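Side-chain contact in domain of Unknown Function with a Cystatin-Like Fold (Nostoc punctiforme, PDB 2RGQ), which is of unknown function but adopts a cystatin-like fold and carries a SnoaL-like domain of the NTF2 clan: residues K9-E14 with N115-L120. Numbering follows the deposited sequence.
Sequences KLEIME and NGKWYL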
loop_
_atom_site.group_PDB
_atom_site.type_symbol
_atom_site.label_atom_id
_atom_site.label_comp_id
_atom_site.label_asym_id
_atom_site.label_seq_id
_atom_site.Cartn_x
_atom_site.Cartn_y
_atom_site.Cartn_z
ATOM N N LYS B 9 -13.919 4.307 5.843
ATOM C CA LYS B 9 -12.452 4.219 5.787
ATOM C C LYS B 9 -11.929 3.870 4.389
ATOM O O LYS B 9 -10.990 4.489 3.897
ATOM C CB LYS B 9 -11.945 3.212 6.833
ATOM C CG LYS B 9 -12.123 3.731 8.314
ATOM C CD LYS B 9 -11.212 2.940 9.263
ATOM C CE LYS B 9 -11.035 3.643 10.605
ATOM N NZ LYS B 9 -9.922 2.982 11.372
ATOM N N LEU B 10 -12.547 2.858 3.768
ATOM C CA LEU B 10 -12.160 2.442 2.411
ATOM C C LEU B 10 -12.363 3.574 1.403
ATOM O O LEU B 10 -11.478 3.833 0.567
ATOM C CB LEU B 10 -12.881 1.169 2.013
ATOM C CG LEU B 10 -12.539 -0.095 2.760
ATOM C CD1 LEU B 10 -13.577 -1.147 2.511
ATOM C CD2 LEU B 10 -11.154 -0.637 2.335
ATOM N N GLU B 11 -13.484 4.278 1.506
ATOM C CA GLU B 11 -13.770 5.466 0.652
ATOM C C GLU B 11 -12.755 6.576 0.885
ATOM O O GLU B 11 -12.295 7.230 -0.058
ATOM C CB GLU B 11 -15.206 5.992 0.849
ATOM C CG GLU B 11 -15.689 6.906 -0.306
ATOM C CD GLU B 11 -17.090 7.473 -0.128
ATOM O OE1 GLU B 11 -17.904 6.747 0.469
ATOM O OE2 GLU B 11 -17.368 8.635 -0.569
ATOM N N ILE B 12 -12.385 6.814 2.137
ATOM C CA ILE B 12 -11.381 7.859 2.429
ATOM C C ILE B 12 -10.008 7.463 1.851
ATOM O O ILE B 12 -9.304 8.313 1.288
ATOM C CB ILE B 12 -11.307 8.141 3.952
ATOM C CG1 ILE B 12 -12.601 8.788 4.455
ATOM C CG2 ILE B 12 -10.125 8.996 4.341
ATOM C CD1 ILE B 12 -12.789 8.652 5.960
HETATM N N MSE B 13 -9.618 6.208 2.006
HETATM C CA MSE B 13 -8.383 5.718 1.421
HETATM C C MSE B 13 -8.427 5.875 -0.103
HETATM O O MSE B 13 -7.423 6.216 -0.708
HETATM C CB MSE B 13 -8.101 4.268 1.834
HETATM C CG MSE B 13 -7.532 4.188 3.238
HETATM SE SE MSE B 13 -7.096 2.367 3.599
HETATM C CE MSE B 13 -8.763 1.864 3.963
ATOM N N GLU B 14 -9.579 5.595 -0.713
ATOM C CA GLU B 14 -9.763 5.798 -2.176
ATOM C C GLU B 14 -9.585 7.252 -2.631
ATOM O O GLU B 14 -9.144 7.500 -3.747
ATOM C CB GLU B 14 -11.091 5.222 -2.652
ATOM C CG GLU B 14 -11.032 3.735 -2.860
ATOM C CD GLU B 14 -12.311 3.168 -3.486
ATOM O OE1 GLU B 14 -13.141 3.977 -3.988
ATOM O OE2 GLU B 14 -12.468 1.914 -3.497
ATOM N N ASN B 115 -23.038 15.750 1.322
ATOM C CA ASN B 115 -24.094 15.141 0.521
ATOM C C ASN B 115 -23.850 13.639 0.299
ATOM O O ASN B 115 -24.029 13.111 -0.809
ATOM C CB ASN B 115 -24.280 15.863 -0.801
ATOM C CG ASN B 115 -24.450 17.365 -0.647
ATOM O OD1 ASN B 115 -25.083 17.875 0.275
ATOM N ND2 ASN B 115 -23.896 18.071 -1.578
ATOM N N GLY B 116 -23.398 12.977 1.354
ATOM C CA GLY B 116 -23.180 11.555 1.375
ATOM C C GLY B 116 -21.919 10.964 0.809
ATOM O O GLY B 116 -21.808 9.726 0.760
ATOM N N LYS B 117 -20.978 11.811 0.404
ATOM C CA LYS B 117 -19.724 11.390 -0.182
ATOM C C LYS B 117 -18.560 12.036 0.512
ATOM O O LYS B 117 -18.649 13.222 0.856
ATOM C CB LYS B 117 -19.733 11.830 -1.638
ATOM C CG LYS B 117 -18.518 11.457 -2.445
ATOM C CD LYS B 117 -18.876 11.511 -3.929
ATOM C CE LYS B 117 -17.638 11.388 -4.812
ATOM N NZ LYS B 117 -16.897 10.128 -4.624
ATOM N N TRP B 118 -17.431 11.307 0.598
ATOM C CA TRP B 118 -16.229 11.860 1.230
ATOM C C TRP B 118 -15.428 12.665 0.224
ATOM O O TRP B 118 -15.298 12.293 -0.970
ATOM C CB TRP B 118 -15.319 10.790 1.827
ATOM C CG TRP B 118 -15.899 10.112 2.991
ATOM C CD1 TRP B 118 -16.589 8.959 2.985
ATOM C CD2 TRP B 118 -15.829 10.547 4.349
ATOM N NE1 TRP B 118 -16.932 8.604 4.270
ATOM C CE2 TRP B 118 -16.495 9.578 5.128
ATOM C CE3 TRP B 118 -15.299 11.668 4.978
ATOM C CZ2 TRP B 118 -16.636 9.692 6.529
ATOM C CZ3 TRP B 118 -15.415 11.793 6.380
ATOM C CH2 TRP B 118 -16.092 10.809 7.138
ATOM N N TYR B 119 -14.899 13.775 0.722
ATOM C CA TYR B 119 -14.057 14.691 -0.023
ATOM C C TYR B 119 -12.875 15.196 0.771
ATOM O O TYR B 119 -12.936 15.287 1.996
ATOM C CB TYR B 119 -14.843 15.964 -0.371
ATOM C CG TYR B 119 -15.972 15.742 -1.295
ATOM C CD1 TYR B 119 -15.776 15.717 -2.679
ATOM C CD2 TYR B 119 -17.241 15.513 -0.804
ATOM C CE1 TYR B 119 -16.840 15.492 -3.542
ATOM C CE2 TYR B 119 -18.317 15.273 -1.657
ATOM C CZ TYR B 119 -18.118 15.281 -3.015
ATOM O OH TYR B 119 -19.200 15.010 -3.818
ATOM N N LEU B 120 -11.783 15.497 0.078
ATOM C CA LEU B 120 -10.655 16.183 0.675
ATOM C C LEU B 120 -10.990 17.653 1.008
ATOM O O LEU B 120 -11.385 18.447 0.113
ATOM C CB LEU B 120 -9.458 16.161 -0.303
ATOM C CG LEU B 120 -8.774 14.812 -0.567
ATOM C CD1 LEU B 120 -7.803 14.957 -1.742
ATOM C CD2 LEU B 120 -8.032 14.311 0.663
HETATM O O HOH W 1 -15.429 9.875 -2.073
HETATM O O HOH W 2 -20.119 7.732 1.527
#
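I12 and E11, consecutive on the helix, meet the indole of W118 in different ways, one over a face and the other at an edge. CD1 of I12 stands over one face, 3.8 Å from the centroid of the six-membered ring and within 5° of its normal, a CH-pi contact. Over the same face, I12 CG1 packs at 3.7 Å on W118 CD2, one of the two atoms common to both rings. E11 instead arrives at the rim of the indole: its CD is 3.5 Å from W118 CD1, and the carboxylate plane is turned 82° from the ring. With CG anti to the backbone N (chi1 -162°) and an extended chain beyond it, E11 reaches from the helix to the strand and accepts a nearly straight hydrogen bond at OE2 from W118 N (2.9 Å), the donor lying above the carboxylate plane. Water lies near both oxygens. One water accepts from K117 NZ and lies within hydrogen-bonding distance of both E11 OE2 and W118 O, though it may not donate to both at once, while another joins OE1 to G116 O, extending the grip to the turn ahead of the strand. The ammonium of K117 itself stays 4.3 Å from E11 OE2, beyond a salt bridge, although its charge may still stabilise the glutamate. At the polar end of the indole, a hydrogen bond from NE1 to D8 OD1 probably helps fix the rotation of the ring, and V111 of the adjacent strand 101-114 also packs against both W118 and I12. The contact thus lays the N-terminal helix 6-25 against the curved mixed sheet, as in the alpha+beta fold of the NTF2 clan.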